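Local coordinates for peptidase S15/CocE/NonD (Thaumarchaeota archaeon SCGC AB-539-E09, PDB 4PF1), which probably acts as a serine aminopeptidase of the alpha/beta-hydrolase fold, cleaving residues from the N-termini of peptides, at residues R107-N119 with P209-E221. Sequence-based numbering, arbitrary orientation.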
loop_
_atom_site.group_PDB
_atom_site.type_symbol
_atom_site.label_atom_id
_atom_site.label_comp_id
_atom_site.label_asym_id
_atom_site.label_seq_id
_atom_site.Cartn_x
_atom_site.Cartn_y
_atom_site.Cartn_z
ATOM N N ARG A 107 13.357 2.353 -39.856
ATOM C CA ARG A 107 13.358 3.474 -40.797
ATOM C C ARG A 107 12.322 4.539 -40.406
ATOM O O ARG A 107 11.176 4.205 -40.083
ATOM C CB ARG A 107 13.088 2.957 -42.223
ATOM C CG ARG A 107 13.289 3.986 -43.330
ATOM C CD ARG A 107 12.956 3.399 -44.689
ATOM N NE ARG A 107 13.995 2.474 -45.158
ATOM C CZ ARG A 107 14.897 2.774 -46.087
ATOM N NH1 ARG A 107 15.806 1.879 -46.452
ATOM N NH2 ARG A 107 14.885 3.964 -46.673
ATOM N N GLY A 108 12.762 5.793 -40.388
ATOM C CA GLY A 108 11.919 6.946 -40.100
ATOM C C GLY A 108 11.637 7.256 -38.643
ATOM O O GLY A 108 10.895 8.202 -38.359
ATOM N N LYS A 109 12.210 6.476 -37.698
ATOM C CA LYS A 109 11.962 6.704 -36.274
ATOM C C LYS A 109 13.218 7.072 -35.499
ATOM O O LYS A 109 14.283 6.485 -35.708
ATOM C CB LYS A 109 11.285 5.482 -35.612
ATOM C CG LYS A 109 9.782 5.317 -35.937
ATOM C CD LYS A 109 8.926 6.589 -35.702
ATOM C CE LYS A 109 8.788 6.969 -34.241
ATOM N NZ LYS A 109 8.329 8.368 -34.082
ATOM N N TYR A 110 13.060 8.046 -34.572
ATOM C CA TYR A 110 14.057 8.549 -33.626
ATOM C C TYR A 110 15.420 8.877 -34.276
ATOM O O TYR A 110 15.543 9.908 -34.934
ATOM C CB TYR A 110 14.225 7.574 -32.447
ATOM C CG TYR A 110 13.048 7.581 -31.492
ATOM C CD1 TYR A 110 12.987 8.485 -30.436
ATOM C CD2 TYR A 110 11.987 6.694 -31.655
ATOM C CE1 TYR A 110 11.904 8.504 -29.560
ATOM C CE2 TYR A 110 10.904 6.692 -30.775
ATOM C CZ TYR A 110 10.870 7.597 -29.725
ATOM O OH TYR A 110 9.811 7.602 -28.853
ATOM N N GLY A 111 16.418 8.017 -34.055
ATOM C CA GLY A 111 17.776 8.221 -34.551
ATOM C C GLY A 111 17.998 7.880 -36.009
ATOM O O GLY A 111 19.031 8.251 -36.575
ATOM N N SER A 112 17.053 7.142 -36.623
ATOM C CA SER A 112 17.176 6.700 -38.013
ATOM C C SER A 112 16.658 7.729 -39.007
ATOM O O SER A 112 15.764 8.519 -38.692
ATOM C CB SER A 112 16.439 5.382 -38.225
ATOM O OG SER A 112 17.104 4.311 -37.583
ATOM N N GLU A 113 17.216 7.688 -40.228
ATOM C CA GLU A 113 16.817 8.533 -41.350
ATOM C C GLU A 113 15.644 7.889 -42.090
ATOM O O GLU A 113 15.201 6.793 -41.724
ATOM C CB GLU A 113 18.004 8.729 -42.317
ATOM C CG GLU A 113 19.130 9.578 -41.762
ATOM C CD GLU A 113 20.399 9.588 -42.596
ATOM O OE1 GLU A 113 20.466 8.849 -43.605
ATOM O OE2 GLU A 113 21.331 10.340 -42.234
ATOM N N GLY A 114 15.184 8.553 -43.147
ATOM C CA GLY A 114 14.113 8.057 -43.999
ATOM C C GLY A 114 12.723 8.418 -43.532
ATOM O O GLY A 114 12.551 9.095 -42.509
ATOM N N GLY A 115 11.737 7.981 -44.310
ATOM C CA GLY A 115 10.328 8.200 -44.021
ATOM C C GLY A 115 9.747 7.094 -43.171
ATOM O O GLY A 115 10.243 5.959 -43.192
ATOM N N TYR A 116 8.702 7.410 -42.398
ATOM C CA TYR A 116 8.101 6.403 -41.543
ATOM C C TYR A 116 6.699 6.035 -42.003
ATOM O O TYR A 116 5.811 6.887 -42.066
ATOM C CB TYR A 116 8.098 6.838 -40.066
ATOM C CG TYR A 116 7.455 5.823 -39.145
ATOM C CD1 TYR A 116 8.029 4.570 -38.949
ATOM C CD2 TYR A 116 6.235 6.085 -38.531
ATOM C CE1 TYR A 116 7.419 3.613 -38.141
ATOM C CE2 TYR A 116 5.617 5.137 -37.714
ATOM C CZ TYR A 116 6.217 3.904 -37.518
ATOM O OH TYR A 116 5.620 2.964 -36.719
ATOM N N MET A 117 6.512 4.747 -42.312
ATOM C CA MET A 117 5.232 4.163 -42.688
ATOM C C MET A 117 4.849 3.157 -41.618
ATOM O O MET A 117 5.602 2.204 -41.393
ATOM C CB MET A 117 5.324 3.488 -44.070
ATOM C CG MET A 117 5.243 4.456 -45.235
ATOM S SD MET A 117 5.556 3.641 -46.826
ATOM C CE MET A 117 3.984 2.823 -47.089
ATOM N N MET A 118 3.725 3.404 -40.903
ATOM C CA MET A 118 3.218 2.539 -39.826
ATOM C C MET A 118 3.190 1.082 -40.291
ATOM O O MET A 118 2.520 0.778 -41.273
ATOM C CB MET A 118 1.806 2.999 -39.390
ATOM C CG MET A 118 1.149 2.100 -38.334
ATOM S SD MET A 118 1.834 2.288 -36.675
ATOM C CE MET A 118 1.281 3.964 -36.270
ATOM N N ASN A 119 3.952 0.196 -39.604
ATOM C CA ASN A 119 4.066 -1.235 -39.938
ATOM C C ASN A 119 4.309 -1.405 -41.440
ATOM O O ASN A 119 3.547 -2.108 -42.115
ATOM C CB ASN A 119 2.811 -2.014 -39.494
ATOM C CG ASN A 119 2.548 -1.979 -38.017
ATOM O OD1 ASN A 119 1.639 -1.288 -37.550
ATOM N ND2 ASN A 119 3.306 -2.760 -37.252
ATOM N N PRO A 209 -4.316 8.056 -29.757
ATOM C CA PRO A 209 -3.138 8.594 -29.041
ATOM C C PRO A 209 -1.815 8.011 -29.543
ATOM O O PRO A 209 -0.824 8.738 -29.634
ATOM C CB PRO A 209 -3.395 8.204 -27.578
ATOM C CG PRO A 209 -4.863 7.952 -27.498
ATOM C CD PRO A 209 -5.231 7.369 -28.825
ATOM N N TYR A 210 -1.809 6.711 -29.905
ATOM C CA TYR A 210 -0.621 6.013 -30.404
ATOM C C TYR A 210 -0.180 6.557 -31.772
ATOM O O TYR A 210 1.009 6.812 -31.959
ATOM C CB TYR A 210 -0.868 4.499 -30.474
ATOM C CG TYR A 210 0.311 3.707 -30.993
ATOM C CD1 TYR A 210 0.410 3.369 -32.340
ATOM C CD2 TYR A 210 1.310 3.261 -30.132
ATOM C CE1 TYR A 210 1.491 2.637 -32.824
ATOM C CE2 TYR A 210 2.392 2.519 -30.605
ATOM C CZ TYR A 210 2.476 2.207 -31.951
ATOM O OH TYR A 210 3.531 1.473 -32.425
ATOM N N ALA A 211 -1.126 6.730 -32.724
ATOM C CA ALA A 211 -0.805 7.289 -34.043
ATOM C C ALA A 211 -0.276 8.720 -33.897
ATOM O O ALA A 211 0.688 9.080 -34.560
ATOM C CB ALA A 211 -2.031 7.264 -34.947
ATOM N N TYR A 212 -0.852 9.500 -32.961
ATOM C CA TYR A 212 -0.434 10.873 -32.672
ATOM C C TYR A 212 1.000 10.905 -32.147
ATOM O O TYR A 212 1.828 11.606 -32.706
ATOM C CB TYR A 212 -1.389 11.511 -31.646
ATOM C CG TYR A 212 -1.214 13.004 -31.464
ATOM C CD1 TYR A 212 -0.304 13.512 -30.541
ATOM C CD2 TYR A 212 -2.018 13.908 -32.152
ATOM C CE1 TYR A 212 -0.165 14.885 -30.341
ATOM C CE2 TYR A 212 -1.898 15.283 -31.954
ATOM C CZ TYR A 212 -0.968 15.768 -31.048
ATOM O OH TYR A 212 -0.841 17.123 -30.854
ATOM N N ASN A 213 1.289 10.139 -31.074
ATOM C CA ASN A 213 2.600 10.094 -30.422
ATOM C C ASN A 213 3.705 9.590 -31.353
ATOM O O ASN A 213 4.748 10.230 -31.455
ATOM C CB ASN A 213 2.538 9.224 -29.147
ATOM C CG ASN A 213 1.713 9.827 -28.037
ATOM O OD1 ASN A 213 1.523 11.040 -27.960
ATOM N ND2 ASN A 213 1.194 8.989 -27.150
ATOM N N GLN A 214 3.471 8.473 -32.046
ATOM C CA GLN A 214 4.461 7.870 -32.942
ATOM C C GLN A 214 4.590 8.591 -34.298
ATOM O O GLN A 214 5.588 8.372 -34.995
ATOM C CB GLN A 214 4.119 6.382 -33.199
ATOM C CG GLN A 214 4.184 5.481 -31.956
ATOM C CD GLN A 214 5.589 5.291 -31.440
ATOM O OE1 GLN A 214 5.933 5.739 -30.348
ATOM N NE2 GLN A 214 6.426 4.609 -32.206
ATOM N N GLU A 215 3.586 9.402 -34.710
ATOM C CA GLU A 215 3.643 9.997 -36.055
ATOM C C GLU A 215 3.561 11.533 -36.131
ATOM O O GLU A 215 3.712 12.070 -37.234
ATOM C CB GLU A 215 2.574 9.392 -36.961
ATOM C CG GLU A 215 2.716 7.891 -37.121
ATOM C CD GLU A 215 1.939 7.303 -38.273
ATOM O OE1 GLU A 215 0.957 7.937 -38.722
ATOM O OE2 GLU A 215 2.342 6.225 -38.760
ATOM N N ALA A 216 3.351 12.247 -35.005
ATOM C CA ALA A 216 3.360 13.718 -35.072
ATOM C C ALA A 216 4.779 14.203 -35.407
ATOM O O ALA A 216 4.950 15.054 -36.280
ATOM C CB ALA A 216 2.882 14.325 -33.758
ATOM N N THR A 217 5.797 13.593 -34.761
ATOM C CA THR A 217 7.216 13.884 -34.993
ATOM C C THR A 217 8.026 12.587 -35.110
ATOM O O THR A 217 7.579 11.529 -34.658
ATOM C CB THR A 217 7.799 14.767 -33.873
ATOM O OG1 THR A 217 7.539 14.163 -32.606
ATOM C CG2 THR A 217 7.282 16.198 -33.912
ATOM N N ARG A 218 9.242 12.690 -35.673
ATOM C CA ARG A 218 10.171 11.571 -35.820
ATOM C C ARG A 218 10.643 11.045 -34.451
ATOM O O ARG A 218 10.732 9.834 -34.261
ATOM C CB ARG A 218 11.388 12.020 -36.657
ATOM C CG ARG A 218 12.407 10.909 -36.959
ATOM C CD ARG A 218 13.672 11.453 -37.610
ATOM N NE ARG A 218 13.385 12.134 -38.876
ATOM C CZ ARG A 218 13.373 11.536 -40.062
ATOM N NH1 ARG A 218 13.650 10.241 -40.164
ATOM N NH2 ARG A 218 13.086 12.228 -41.156
ATOM N N LYS A 219 10.949 11.962 -33.510
ATOM C CA LYS A 219 11.528 11.627 -32.205
ATOM C C LYS A 219 10.518 11.700 -31.042
ATOM O O LYS A 219 10.945 11.838 -29.893
ATOM C CB LYS A 219 12.715 12.571 -31.899
ATOM C CG LYS A 219 13.845 12.556 -32.918
ATOM C CD LYS A 219 15.018 13.385 -32.417
ATOM C CE LYS A 219 15.912 13.859 -33.533
ATOM N NZ LYS A 219 16.846 12.799 -33.986
ATOM N N ASN A 220 9.192 11.582 -31.328
ATOM C CA ASN A 220 8.115 11.660 -30.321
ATOM C C ASN A 220 8.270 12.917 -29.420
ATOM O O ASN A 220 8.267 12.816 -28.190
ATOM C CB ASN A 220 8.047 10.373 -29.471
ATOM C CG ASN A 220 7.451 9.181 -30.184
ATOM O OD1 ASN A 220 7.808 8.853 -31.320
ATOM N ND2 ASN A 220 6.567 8.469 -29.503
ATOM N N GLU A 221 8.425 14.091 -30.050
ATOM C CA GLU A 221 8.599 15.365 -29.348
ATOM C C GLU A 221 7.256 16.048 -29.087
ATOM O O GLU A 221 7.178 16.926 -28.227
ATOM C CB GLU A 221 9.519 16.296 -30.142
ATOM C CG GLU A 221 10.970 15.850 -30.155
ATOM C CD GLU A 221 11.877 16.679 -31.040
ATOM O OE1 GLU A 221 11.471 16.999 -32.182
ATOM O OE2 GLU A 221 13.013 16.977 -30.607
HETATM O O HOH W 1 8.258 5.561 -29.009
HETATM O O HOH W 2 17.293 11.583 -36.412
HETATM O O HOH W 3 5.040 2.955 -34.093
#
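Y110 and K219 bring their CA atoms to 4.2 Å where the type II' turn K109-S112 meets the loop following helix 204-215, and Y110 N donates to R218 O (3.0 Å, N-H...O angle 161°). In this alpha/beta-hydrolase fold the contact joins the loop after sheet strand 100-105 to that helix and the loop that follows it. In K109 the bend at chi2 (-51°) lays CD over the centre of the Y116 ring, and the bend at chi3 (-68°) turns CE and NZ toward three oxygens: R218 O (2.8 Å from NZ), Q214 O and the side-chain N220 OD1. The last is met nearly along its C=O axis, whereas R218 O takes K109 NZ and Y110 N from opposite faces of its carbonyl plane. N220 is held from its other amide end, ND2 donating to Q214 OE1 (2.9 Å). Water joins Q214 OE1 to Y110 OH, and another links Q214 NE2 with Y116 OH and Y210 OH, hydroxyls also hydrogen-bonded to Y162 OH and Y69 OH respectively. R218 reaches past the turn, NH1 donating to G114 O (2.8 Å) in the carbonyl plane and weakly to S112 O, in the turn's last residue. Beyond Y116, the M118 sulfur meets the Y210 ring edge in a Met-aromatic contact, with SD 3.9 Å from Y210 CE1.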